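Long-range contacts in glycogen synthase (Cyanobacterium sp. CLg1, PDB 6GNF), which belongs to the starch and bacterial glycogen synthase family, with the two-domain GT-B architecture, and holds bound ADP and a glycan: residues Ile24-Thr29 with His56-Val61; Ala142-Pro147 with Thr165-Asn170; Met372-Gln377 with Gly491-Ile496; Tyr426-Ser431 with Phe468-Ile473. One frame throughout, in Å; residues are numbered along the deposited sequence.

Contact 1. Residues Ile24-Thr29 with His56-Val61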
loop_
_atom_site.group_PDB
_atom_site.type_symbol
_atom_site.label_atom_id
_atom_site.label_comp_id
_atom_site.label_asym_id
_atom_site.label_seq_id
_atom_site.Cartn_x
_atom_site.Cartn_y
_atom_site.Cartn_z
ATOM N N ILE A 24 4.524 -13.902 -15.687
ATOM C CA ILE A 24 4.735 -13.045 -14.533
ATOM C C ILE A 24 4.024 -13.621 -13.319
ATOM O O ILE A 24 2.816 -13.810 -13.333
ATOM C CB ILE A 24 4.217 -11.622 -14.794
ATOM C CG1 ILE A 24 4.746 -11.100 -16.134
ATOM C CG2 ILE A 24 4.642 -10.682 -13.673
ATOM C CD1 ILE A 24 4.039 -9.869 -16.622
ATOM N N CYS A 25 4.780 -13.833 -12.248
ATOM C CA CYS A 25 4.250 -14.388 -11.014
ATOM C C CYS A 25 4.418 -13.370 -9.883
ATOM O O CYS A 25 5.542 -13.110 -9.453
ATOM C CB CYS A 25 4.987 -15.682 -10.687
ATOM S SG CYS A 25 4.438 -16.476 -9.168
ATOM N N PHE A 26 3.309 -12.760 -9.453
ATOM C CA PHE A 26 3.323 -11.763 -8.368
ATOM C C PHE A 26 3.213 -12.479 -7.042
ATOM O O PHE A 26 2.342 -13.342 -6.868
ATOM C CB PHE A 26 2.132 -10.806 -8.470
ATOM C CG PHE A 26 2.322 -9.702 -9.464
ATOM C CD1 PHE A 26 2.243 -9.956 -10.816
ATOM C CD2 PHE A 26 2.565 -8.407 -9.045
ATOM C CE1 PHE A 26 2.413 -8.936 -11.741
ATOM C CE2 PHE A 26 2.735 -7.380 -9.960
ATOM C CZ PHE A 26 2.656 -7.644 -11.309
ATOM N N VAL A 27 4.075 -12.117 -6.101
ATOM C CA VAL A 27 4.044 -12.731 -4.790
ATOM C C VAL A 27 3.822 -11.626 -3.764
ATOM O O VAL A 27 4.505 -10.610 -3.777
ATOM C CB VAL A 27 5.355 -13.496 -4.508
ATOM C CG1 VAL A 27 5.226 -14.342 -3.252
ATOM C CG2 VAL A 27 5.708 -14.388 -5.691
ATOM N N SER A 28 2.820 -11.798 -2.909
ATOM C CA SER A 28 2.550 -10.817 -1.865
ATOM C C SER A 28 1.750 -11.409 -0.730
ATOM O O SER A 28 1.213 -12.500 -0.838
ATOM C CB SER A 28 1.805 -9.593 -2.424
ATOM O OG SER A 28 0.501 -9.876 -2.824
ATOM N N THR A 29 1.609 -10.626 0.329
ATOM C CA THR A 29 0.740 -10.988 1.447
ATOM C C THR A 29 -0.709 -10.578 1.207
ATOM O O THR A 29 -1.583 -11.035 1.919
ATOM C CB THR A 29 1.215 -10.308 2.741
ATOM O OG1 THR A 29 1.475 -8.925 2.462
ATOM C CG2 THR A 29 2.485 -10.935 3.211
ATOM N N HIS A 56 -0.439 -11.087 -21.450
ATOM C CA HIS A 56 0.602 -11.850 -20.762
ATOM C C HIS A 56 -0.012 -12.875 -19.818
ATOM O O HIS A 56 -1.184 -12.763 -19.443
ATOM C CB HIS A 56 1.557 -10.911 -20.024
ATOM C CG HIS A 56 2.136 -9.854 -20.908
ATOM N ND1 HIS A 56 2.998 -10.142 -21.941
ATOM C CD2 HIS A 56 1.943 -8.515 -20.943
ATOM C CE1 HIS A 56 3.322 -9.027 -22.569
ATOM N NE2 HIS A 56 2.695 -8.024 -21.984
ATOM N N LYS A 57 0.782 -13.879 -19.456
ATOM C CA LYS A 57 0.346 -14.924 -18.546
ATOM C C LYS A 57 0.744 -14.524 -17.141
ATOM O O LYS A 57 1.930 -14.457 -16.821
ATOM C CB LYS A 57 0.981 -16.256 -18.919
ATOM C CG LYS A 57 0.412 -17.423 -18.133
ATOM C CD LYS A 57 1.156 -18.715 -18.421
ATOM C CE LYS A 57 0.906 -19.202 -19.838
ATOM N NZ LYS A 57 1.433 -20.586 -20.020
ATOM N N VAL A 58 -0.253 -14.335 -16.284
ATOM C CA VAL A 58 -0.062 -13.694 -14.988
ATOM C C VAL A 58 -0.752 -14.479 -13.882
ATOM O O VAL A 58 -1.868 -14.943 -14.057
ATOM C CB VAL A 58 -0.654 -12.272 -15.002
ATOM C CG1 VAL A 58 -0.251 -11.506 -13.761
ATOM C CG2 VAL A 58 -0.204 -11.522 -16.251
ATOM N N CYS A 59 -0.074 -14.630 -12.751
ATOM C CA CYS A 59 -0.693 -15.213 -11.566
ATOM C C CYS A 59 -0.221 -14.463 -10.338
ATOM O O CYS A 59 0.779 -13.753 -10.384
ATOM C CB CYS A 59 -0.372 -16.699 -11.433
ATOM S SG CYS A 59 1.346 -17.068 -11.014
ATOM N N THR A 60 -0.981 -14.585 -9.256
ATOM C CA THR A 60 -0.570 -14.063 -7.964
ATOM C C THR A 60 -0.475 -15.240 -7.006
ATOM O O THR A 60 -1.186 -16.248 -7.149
ATOM C CB THR A 60 -1.563 -13.039 -7.380
ATOM O OG1 THR A 60 -2.777 -13.720 -7.027
ATOM C CG2 THR A 60 -1.830 -11.906 -8.380
ATOM N N VAL A 61 0.446 -15.126 -6.058
ATOM C CA VAL A 61 0.594 -16.100 -4.992
ATOM C C VAL A 61 0.570 -15.362 -3.675
ATOM O O VAL A 61 1.334 -14.408 -3.488
ATOM C CB VAL A 61 1.934 -16.860 -5.084
ATOM C CG1 VAL A 61 2.015 -17.915 -3.992
ATOM C CG2 VAL A 61 2.096 -17.496 -6.453
#
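The sulfur of C25 fits into the notch between C59 and V61 on the neighbouring strand: C25 SG lies 3.6 Å from C59 SG and 3.7 Å from V61 CG2. C25 points SG anti to its own N (chi1 180°), and the two sulfurs end up beside each other without a bond. V27 shares this side, and A143 fills the dip between V27 and V61. The bumps on the other side are larger. The ring of F26, swung back along the strand beside its own N (chi1 -81°), presents CD1 obliquely to V58 CG1 at 4.2 Å, while its CB takes up T60 CG2 at 4.1 Å. C59 O lies at the ring's edge, near its plane. At the start of the pair, I24 CD1 reaches back to H56 CB, 4.3 Å away. P48 and L51 of helix 39-54 press into the relief around F26, and P48 also touches V58; T60 OG1 turns elsewhere, to H101. Beneath the side chains five backbone bonds fix the alignment. I24 and F26 each use both N and O, the shortest bond being V61 N to F26 O at 2.7 Å, and S28 N closes the row on V61 O. The strands run parallel, 20° apart, and helix 39-54 connects them: a beta-alpha-beta crossover at the start of the Rossmann-like N-terminal domain of a GT-B fold.

Contact 2. Residues Ala142-Pro147 with Thr165-Asn170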
loop_
_atom_site.group_PDB
_atom_site.type_symbol
_atom_site.label_atom_id
_atom_site.label_comp_id
_atom_site.label_asym_id
_atom_site.label_seq_id
_atom_site.Cartn_x
_atom_site.Cartn_y
_atom_site.Cartn_z
ATOM N N ALA A 142 7.164 -21.374 -0.712
ATOM C CA ALA A 142 5.992 -21.989 -1.322
ATOM C C ALA A 142 5.699 -21.410 -2.701
ATOM O O ALA A 142 5.223 -22.146 -3.571
ATOM C CB ALA A 142 4.778 -21.832 -0.417
ATOM N N ALA A 143 5.954 -20.115 -2.867
ATOM C CA ALA A 143 5.635 -19.417 -4.110
ATOM C C ALA A 143 6.522 -19.872 -5.256
ATOM O O ALA A 143 6.098 -19.933 -6.394
ATOM C CB ALA A 143 5.772 -17.914 -3.920
ATOM N N LEU A 144 7.767 -20.216 -4.946
ATOM C CA LEU A 144 8.715 -20.616 -5.978
ATOM C C LEU A 144 8.278 -21.886 -6.701
ATOM O O LEU A 144 8.554 -22.024 -7.900
ATOM C CB LEU A 144 10.115 -20.801 -5.384
ATOM C CG LEU A 144 10.900 -19.517 -5.100
ATOM C CD1 LEU A 144 12.003 -19.768 -4.096
ATOM C CD2 LEU A 144 11.476 -18.933 -6.378
ATOM N N ALA A 145 7.571 -22.773 -6.001
ATOM C CA ALA A 145 7.117 -24.025 -6.597
ATOM C C ALA A 145 5.910 -23.850 -7.513
ATOM O O ALA A 145 5.610 -24.720 -8.330
ATOM C CB ALA A 145 6.813 -25.046 -5.506
ATOM N N VAL A 146 5.228 -22.717 -7.413
ATOM C CA VAL A 146 3.944 -22.552 -8.105
ATOM C C VAL A 146 4.074 -22.605 -9.633
ATOM O O VAL A 146 3.264 -23.297 -10.276
ATOM C CB VAL A 146 3.197 -21.288 -7.634
ATOM C CG1 VAL A 146 2.062 -20.919 -8.581
ATOM C CG2 VAL A 146 2.652 -21.510 -6.233
ATOM N N PRO A 147 5.062 -21.890 -10.210
ATOM C CA PRO A 147 5.237 -21.995 -11.660
ATOM C C PRO A 147 5.579 -23.403 -12.163
ATOM O O PRO A 147 5.344 -23.697 -13.337
ATOM C CB PRO A 147 6.387 -21.030 -11.949
ATOM C CG PRO A 147 6.294 -20.020 -10.853
ATOM C CD PRO A 147 5.924 -20.842 -9.644
ATOM N N THR A 165 10.125 -17.547 -15.990
ATOM C CA THR A 165 9.196 -16.787 -15.188
ATOM C C THR A 165 9.880 -15.592 -14.548
ATOM O O THR A 165 11.031 -15.684 -14.153
ATOM C CB THR A 165 8.604 -17.697 -14.099
ATOM O OG1 THR A 165 7.804 -18.697 -14.745
ATOM C CG2 THR A 165 7.755 -16.903 -13.109
ATOM N N ILE A 166 9.159 -14.475 -14.483
ATOM C CA ILE A 166 9.576 -13.303 -13.734
ATOM C C ILE A 166 8.785 -13.286 -12.430
ATOM O O ILE A 166 7.562 -13.151 -12.444
ATOM C CB ILE A 166 9.293 -12.007 -14.518
ATOM C CG1 ILE A 166 10.113 -11.981 -15.810
ATOM C CG2 ILE A 166 9.627 -10.775 -13.682
ATOM C CD1 ILE A 166 9.700 -10.896 -16.776
ATOM N N PHE A 167 9.486 -13.402 -11.306
ATOM C CA PHE A 167 8.866 -13.283 -9.996
ATOM C C PHE A 167 8.860 -11.818 -9.560
ATOM O O PHE A 167 9.916 -11.209 -9.427
ATOM C CB PHE A 167 9.633 -14.108 -8.959
ATOM C CG PHE A 167 9.504 -15.596 -9.140
ATOM C CD1 PHE A 167 8.414 -16.281 -8.623
ATOM C CD2 PHE A 167 10.479 -16.315 -9.818
ATOM C CE1 PHE A 167 8.294 -17.648 -8.787
ATOM C CE2 PHE A 167 10.365 -17.678 -9.983
ATOM C CZ PHE A 167 9.273 -18.348 -9.463
ATOM N N VAL A 168 7.676 -11.266 -9.308
ATOM C CA VAL A 168 7.559 -9.921 -8.747
ATOM C C VAL A 168 7.289 -10.028 -7.247
ATOM O O VAL A 168 6.219 -10.471 -6.814
ATOM C CB VAL A 168 6.448 -9.110 -9.434
ATOM C CG1 VAL A 168 6.389 -7.697 -8.871
ATOM C CG2 VAL A 168 6.690 -9.042 -10.935
ATOM N N CYS A 169 8.307 -9.691 -6.462
ATOM C CA CYS A 169 8.253 -9.761 -5.009
ATOM C C CYS A 169 7.813 -8.416 -4.451
ATOM O O CYS A 169 8.519 -7.420 -4.589
ATOM C CB CYS A 169 9.636 -10.108 -4.471
ATOM S SG CYS A 169 10.338 -11.555 -5.303
ATOM N N ASN A 170 6.650 -8.409 -3.813
ATOM C CA ASN A 170 6.082 -7.188 -3.280
ATOM C C ASN A 170 6.459 -7.005 -1.823
ATOM O O ASN A 170 6.152 -7.842 -0.988
ATOM C CB ASN A 170 4.565 -7.209 -3.452
ATOM C CG ASN A 170 4.163 -7.110 -4.901
ATOM O OD1 ASN A 170 4.056 -6.023 -5.455
ATOM N ND2 ASN A 170 3.958 -8.257 -5.541
#
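A143 meets F167 through its backbone: its carbonyl O lies at the ring's edge, near the ring plane, 4.0 Å from CE1. The same oxygen accepts the backbone N-H of V146 at 3.1 Å, right beside the ring. L144 comes next, and its CB does not aim directly at the strand; the branch ending in CD2 does the touching. CD2 lies over one face of F167, offset toward the rim, 4.1 Å from the ring centroid and 21° off the normal, a CH-pi contact in which the two side chains cross at about a right angle. Y180 and Y185 of helix 177-186 also pack on L144. Here helices 132-144 and 146-149 lie against one side of the parallel part of the N-terminal Rossmann-like sheet, where strand 166-170 runs between strands 23-27 and 195-200 and sends F167 toward L144 and P147. P147 follows and approaches the ring obliquely from the far end, its CG 3.7 Å from F167 CZ and just as near CE1. The proline also leans on T165, with CB 3.9 Å from T165 OG1. That hydroxyl is hydrogen-bonded to G162 O, and with OG1 turned beside the backbone N (chi1 -66°) the methyl CG2 is left to sit 4.1 Å above the centre of the F167 ring, on the face opposite L144. F191 meets F167 edge-to-face and touches P147 as well.

Contact 3. Residues Met372-Gln377 with Gly491-Ile496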
loop_
_atom_site.group_PDB
_atom_site.type_symbol
_atom_site.label_atom_id
_atom_site.label_comp_id
_atom_site.label_asym_id
_atom_site.label_seq_id
_atom_site.Cartn_x
_atom_site.Cartn_y
_atom_site.Cartn_z
ATOM N N MET A 372 -7.644 21.707 14.593
ATOM C CA MET A 372 -9.044 22.137 14.749
ATOM C C MET A 372 -9.226 23.557 15.288
ATOM O O MET A 372 -10.034 24.310 14.743
ATOM C CB MET A 372 -9.825 21.143 15.617
ATOM C CG MET A 372 -10.074 19.803 14.940
ATOM S SD MET A 372 -11.306 19.909 13.625
ATOM C CE MET A 372 -10.828 18.521 12.597
ATOM N N PRO A 373 -8.466 23.941 16.333
ATOM C CA PRO A 373 -8.614 25.309 16.845
ATOM C C PRO A 373 -8.384 26.381 15.778
ATOM O O PRO A 373 -9.091 27.389 15.763
ATOM C CB PRO A 373 -7.544 25.396 17.940
ATOM C CG PRO A 373 -7.308 23.981 18.356
ATOM C CD PRO A 373 -7.477 23.170 17.111
ATOM N N LYS A 374 -7.432 26.149 14.876
ATOM C CA LYS A 374 -7.143 27.098 13.802
ATOM C C LYS A 374 -8.085 26.967 12.605
ATOM O O LYS A 374 -8.173 27.876 11.786
ATOM C CB LYS A 374 -5.706 26.929 13.310
ATOM C CG LYS A 374 -4.637 27.357 14.308
ATOM C CD LYS A 374 -3.398 27.871 13.586
ATOM C CE LYS A 374 -2.249 28.156 14.539
ATOM N NZ LYS A 374 -1.486 26.915 14.838
ATOM N N LEU A 375 -8.736 25.819 12.467
ATOM C CA LEU A 375 -9.544 25.543 11.274
ATOM C C LEU A 375 -10.851 26.332 11.206
ATOM O O LEU A 375 -11.336 26.654 10.114
ATOM C CB LEU A 375 -9.841 24.046 11.156
ATOM C CG LEU A 375 -8.671 23.153 10.738
ATOM C CD1 LEU A 375 -9.107 21.696 10.727
ATOM C CD2 LEU A 375 -8.115 23.559 9.380
ATOM N N LYS A 376 -11.430 26.650 12.359
ATOM C CA LYS A 376 -12.713 27.350 12.377
ATOM C C LYS A 376 -12.651 28.663 11.593
ATOM O O LYS A 376 -13.634 29.072 10.977
ATOM C CB LYS A 376 -13.183 27.615 13.809
ATOM C CG LYS A 376 -14.672 27.897 13.878
ATOM C CD LYS A 376 -15.205 27.950 15.299
ATOM C CE LYS A 376 -16.728 27.945 15.294
ATOM N NZ LYS A 376 -17.312 28.495 16.550
ATOM N N GLN A 377 -11.483 29.302 11.610
ATOM C CA GLN A 377 -11.245 30.544 10.874
ATOM C C GLN A 377 -11.446 30.408 9.359
ATOM O O GLN A 377 -11.776 31.384 8.688
ATOM C CB GLN A 377 -9.819 31.046 11.157
ATOM C CG GLN A 377 -9.546 31.449 12.607
ATOM C CD GLN A 377 -10.397 32.619 13.101
ATOM O OE1 GLN A 377 -11.201 33.186 12.359
ATOM N NE2 GLN A 377 -10.201 33.000 14.358
ATOM N N GLY A 491 3.434 21.135 11.465
ATOM C CA GLY A 491 2.619 20.383 10.519
ATOM C C GLY A 491 1.258 21.022 10.311
ATOM O O GLY A 491 0.796 21.157 9.174
ATOM N N VAL A 492 0.617 21.419 11.412
ATOM C CA VAL A 492 -0.678 22.098 11.353
ATOM C C VAL A 492 -0.596 23.317 10.441
ATOM O O VAL A 492 -1.371 23.442 9.491
ATOM C CB VAL A 492 -1.164 22.518 12.763
ATOM C CG1 VAL A 492 -2.305 23.523 12.686
ATOM C CG2 VAL A 492 -1.594 21.293 13.555
ATOM N N ASP A 493 0.393 24.167 10.694
ATOM C CA ASP A 493 0.599 25.375 9.901
ATOM C C ASP A 493 0.907 25.032 8.437
ATOM O O ASP A 493 0.375 25.640 7.512
ATOM C CB ASP A 493 1.725 26.218 10.510
ATOM C CG ASP A 493 1.376 26.754 11.911
ATOM O OD1 ASP A 493 0.175 26.892 12.241
ATOM O OD2 ASP A 493 2.303 27.053 12.690
ATOM N N ALA A 494 1.725 24.006 8.227
ATOM C CA ALA A 494 2.090 23.569 6.880
ATOM C C ALA A 494 0.877 23.060 6.088
ATOM O O ALA A 494 0.756 23.322 4.888
ATOM C CB ALA A 494 3.164 22.500 6.958
ATOM N N MET A 495 -0.018 22.344 6.764
ATOM C CA MET A 495 -1.235 21.836 6.132
ATOM C C MET A 495 -2.144 22.993 5.739
ATOM O O MET A 495 -2.640 23.053 4.622
ATOM C CB MET A 495 -1.976 20.889 7.086
ATOM C CG MET A 495 -3.273 20.312 6.531
ATOM S SD MET A 495 -4.122 19.238 7.705
ATOM C CE MET A 495 -4.738 20.442 8.876
ATOM N N ILE A 496 -2.338 23.919 6.666
ATOM C CA ILE A 496 -3.256 25.041 6.465
ATOM C C ILE A 496 -2.828 25.962 5.317
ATOM O O ILE A 496 -3.675 26.519 4.620
ATOM C CB ILE A 496 -3.448 25.829 7.777
ATOM C CG1 ILE A 496 -4.259 24.975 8.762
ATOM C CG2 ILE A 496 -4.154 27.155 7.531
ATOM C CD1 ILE A 496 -4.159 25.421 10.204
#
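The carboxylate of D493 receives the ammonium of K374 at one oxygen: NZ stands 3.1 Å from OD1, on its syn side and 18° out of the carboxylate plane, in a hydrogen-bonded salt bridge. The lysine crosses the aspartate obliquely, and its CE passes OD1 at 3.6 Å. Bends at chi2 and chi4 (-149° and 84°) carry NZ to this spot, where it has V492 CG1 4.1 Å away and a second, weak hydrogen bond to Q489 OE1, one helical turn before D493. Both charged residues are exposed, so water probably weakens the pull between them, and the bridge lies over buried apolar side chains, I496, L375 and V492. There the foot of the same lysine packs on I496, CB to CD1 3.8 Å. L375 aims its CB past the other helix, but its CD2 still comes within 4.2 Å of I496 CG1. I496 is thus touched by two consecutive residues of the short helix, at the tip of its chain and one carbon back. V492 and M495 also pack on the residues just ahead of that helix: V367 and A371 touch both, A370 touches V492 and I368 touches M495. Helix 485-503, which follows strand 468-469 in the chain, therefore rests against the consecutive helices 365-370 and 372-375, with Y403 packing on M372 and P373 beyond.

Contact 4. Residues Tyr426-Ser431 with Phe468-Ile473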
loop_
_atom_site.group_PDB
_atom_site.type_symbol
_atom_site.label_atom_id
_atom_site.label_comp_id
_atom_site.label_asym_id
_atom_site.label_seq_id
_atom_site.Cartn_x
_atom_site.Cartn_y
_atom_site.Cartn_z
ATOM N N TYR A 426 -12.660 18.660 -1.581
ATOM C CA TYR A 426 -11.223 18.468 -1.508
ATOM C C TYR A 426 -10.859 17.153 -0.818
ATOM O O TYR A 426 -11.504 16.748 0.145
ATOM C CB TYR A 426 -10.592 19.649 -0.772
ATOM C CG TYR A 426 -10.816 20.976 -1.465
ATOM C CD1 TYR A 426 -10.129 21.294 -2.628
ATOM C CD2 TYR A 426 -11.726 21.904 -0.967
ATOM C CE1 TYR A 426 -10.331 22.503 -3.275
ATOM C CE2 TYR A 426 -11.940 23.118 -1.606
ATOM C CZ TYR A 426 -11.239 23.419 -2.759
ATOM O OH TYR A 426 -11.446 24.635 -3.392
ATOM N N CYS A 427 -9.810 16.510 -1.320
ATOM C CA CYS A 427 -9.242 15.307 -0.716
ATOM C C CYS A 427 -7.948 15.678 0.011
ATOM O O CYS A 427 -6.947 16.015 -0.613
ATOM C CB CYS A 427 -8.971 14.268 -1.797
ATOM S SG CYS A 427 -8.049 12.839 -1.227
ATOM N N LEU A 428 -7.980 15.600 1.337
ATOM C CA LEU A 428 -6.919 16.124 2.188
ATOM C C LEU A 428 -5.975 15.016 2.642
ATOM O O LEU A 428 -6.397 14.091 3.343
ATOM C CB LEU A 428 -7.558 16.793 3.401
ATOM C CG LEU A 428 -6.694 17.613 4.352
ATOM C CD1 LEU A 428 -6.200 18.875 3.673
ATOM C CD2 LEU A 428 -7.491 17.965 5.600
ATOM N N MET A 429 -4.709 15.094 2.216
ATOM C CA MET A 429 -3.698 14.084 2.548
ATOM C C MET A 429 -2.410 14.713 3.089
ATOM O O MET A 429 -1.439 14.886 2.348
ATOM C CB MET A 429 -3.361 13.252 1.310
ATOM C CG MET A 429 -4.564 12.580 0.667
ATOM S SD MET A 429 -4.092 11.611 -0.771
ATOM C CE MET A 429 -3.171 10.294 -0.005
ATOM N N PRO A 430 -2.370 15.001 4.401
ATOM C CA PRO A 430 -1.188 15.577 5.034
ATOM C C PRO A 430 -0.150 14.517 5.404
ATOM O O PRO A 430 0.264 14.422 6.564
ATOM C CB PRO A 430 -1.772 16.233 6.285
ATOM C CG PRO A 430 -2.893 15.332 6.662
ATOM C CD PRO A 430 -3.472 14.831 5.365
ATOM N N SER A 431 0.268 13.728 4.417
ATOM C CA SER A 431 1.190 12.631 4.655
ATOM C C SER A 431 2.595 13.141 4.966
ATOM O O SER A 431 3.052 14.117 4.382
ATOM C CB SER A 431 1.241 11.696 3.441
ATOM O OG SER A 431 -0.044 11.171 3.156
ATOM N N PHE A 468 -3.488 21.116 -5.217
ATOM C CA PHE A 468 -2.604 22.012 -4.470
ATOM C C PHE A 468 -1.686 21.266 -3.513
ATOM O O PHE A 468 -2.077 20.250 -2.948
ATOM C CB PHE A 468 -3.438 23.005 -3.664
ATOM C CG PHE A 468 -4.370 23.825 -4.497
ATOM C CD1 PHE A 468 -5.653 23.385 -4.762
ATOM C CD2 PHE A 468 -3.959 25.040 -5.019
ATOM C CE1 PHE A 468 -6.517 24.144 -5.535
ATOM C CE2 PHE A 468 -4.816 25.809 -5.787
ATOM C CZ PHE A 468 -6.096 25.359 -6.048
ATOM N N LEU A 469 -0.486 21.805 -3.318
ATOM C CA LEU A 469 0.485 21.257 -2.379
ATOM C C LEU A 469 0.512 22.060 -1.081
ATOM O O LEU A 469 0.471 23.294 -1.102
ATOM C CB LEU A 469 1.891 21.271 -2.977
ATOM C CG LEU A 469 2.130 20.476 -4.257
ATOM C CD1 LEU A 469 3.626 20.440 -4.568
ATOM C CD2 LEU A 469 1.582 19.061 -4.156
ATOM N N MET A 470 0.641 21.341 0.029
ATOM C CA MET A 470 0.901 21.939 1.330
ATOM C C MET A 470 2.395 22.221 1.450
ATOM O O MET A 470 3.182 21.878 0.566
ATOM C CB MET A 470 0.571 20.950 2.448
ATOM C CG MET A 470 -0.817 20.357 2.429
ATOM S SD MET A 470 -0.919 18.992 3.594
ATOM C CE MET A 470 -2.625 18.520 3.326
ATOM N N ASN A 471 2.792 22.805 2.574
ATOM C CA ASN A 471 4.190 22.765 2.963
ATOM C C ASN A 471 4.461 21.399 3.585
ATOM O O ASN A 471 3.532 20.643 3.867
ATOM C CB ASN A 471 4.528 23.894 3.939
ATOM C CG ASN A 471 4.517 25.263 3.283
ATOM O OD1 ASN A 471 4.650 25.386 2.069
ATOM N ND2 ASN A 471 4.392 26.306 4.097
ATOM N N LYS A 472 5.734 21.083 3.781
ATOM C CA LYS A 472 6.150 19.778 4.295
ATOM C C LYS A 472 5.633 19.530 5.711
ATOM O O LYS A 472 5.711 20.402 6.559
ATOM C CB LYS A 472 7.679 19.698 4.285
ATOM C CG LYS A 472 8.249 18.349 4.668
ATOM C CD LYS A 472 9.759 18.433 4.826
ATOM C CE LYS A 472 10.340 17.111 5.291
ATOM N NZ LYS A 472 10.164 16.039 4.269
ATOM N N ILE A 473 5.114 18.333 5.955
ATOM C CA ILE A 473 4.679 17.932 7.290
ATOM C C ILE A 473 5.872 17.264 7.964
ATOM O O ILE A 473 6.283 16.192 7.543
ATOM C CB ILE A 473 3.491 16.941 7.245
ATOM C CG1 ILE A 473 2.377 17.446 6.313
ATOM C CG2 ILE A 473 2.947 16.690 8.647
ATOM C CD1 ILE A 473 1.765 18.776 6.702
HETATM O O HOH W 1 5.052 16.086 4.289
#
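M470 reaches across to P430 and L428 with its SD and CE. Its CB starts beside the carbonyl oxygen of A494 on helix 485-503; CG then acts as a spacer, and the chain stays extended beyond it (chi2 169°, chi3 -180°). SD passes P430 CA at 3.7 Å and comes almost as close to P430 CB. The terminal CE touches both partners, 3.6 Å from L428 CD1 and 3.7 Å from P430 N; the leucine and methionine side chains cross at about a right angle. Farther along, I473 lays CG1 against two carbonyl oxygens, P430 O at 3.7 Å and S431 O at 3.9 Å. A water joins the backbones here, 2.8 Å from S431 O and accepting from I473 N. P430 is the centre of an inverse gamma turn, in which S431 N bonds weakly to M429 O, and S431 OG is held by E434. The turn ends strand 426-429, whose M429 side chain lies about 5 Å from ADP: a loop leaving the C-terminal end of an inner strand of a parallel sheet, the usual place of the nucleotide in the Rossmann-like C-terminal domain of GT-B proteins.

In the fold
The four contacts fall into two pairs on opposite sides of the chain's centre. Contacts 1 and 2, centres 7 Å apart, share the N-terminal sheet: strands 23-27 and 166-170 are neighbours there, with V27 N 2.8 Å from V168 O in a probable hydrogen bond. Contacts 3 and 4, centres 12 Å apart, meet where N471 N approaches A494 O at 3.1 Å, joining the loop after strand 468-469 to helix 485-503. Between contacts 1 and 4 the nearest atoms are about 20 Å apart. The ligands lie toward this gap: the AC1 unit of the bound glycan is about 8 Å from the S28 side chain and about 7 Å from that of M429.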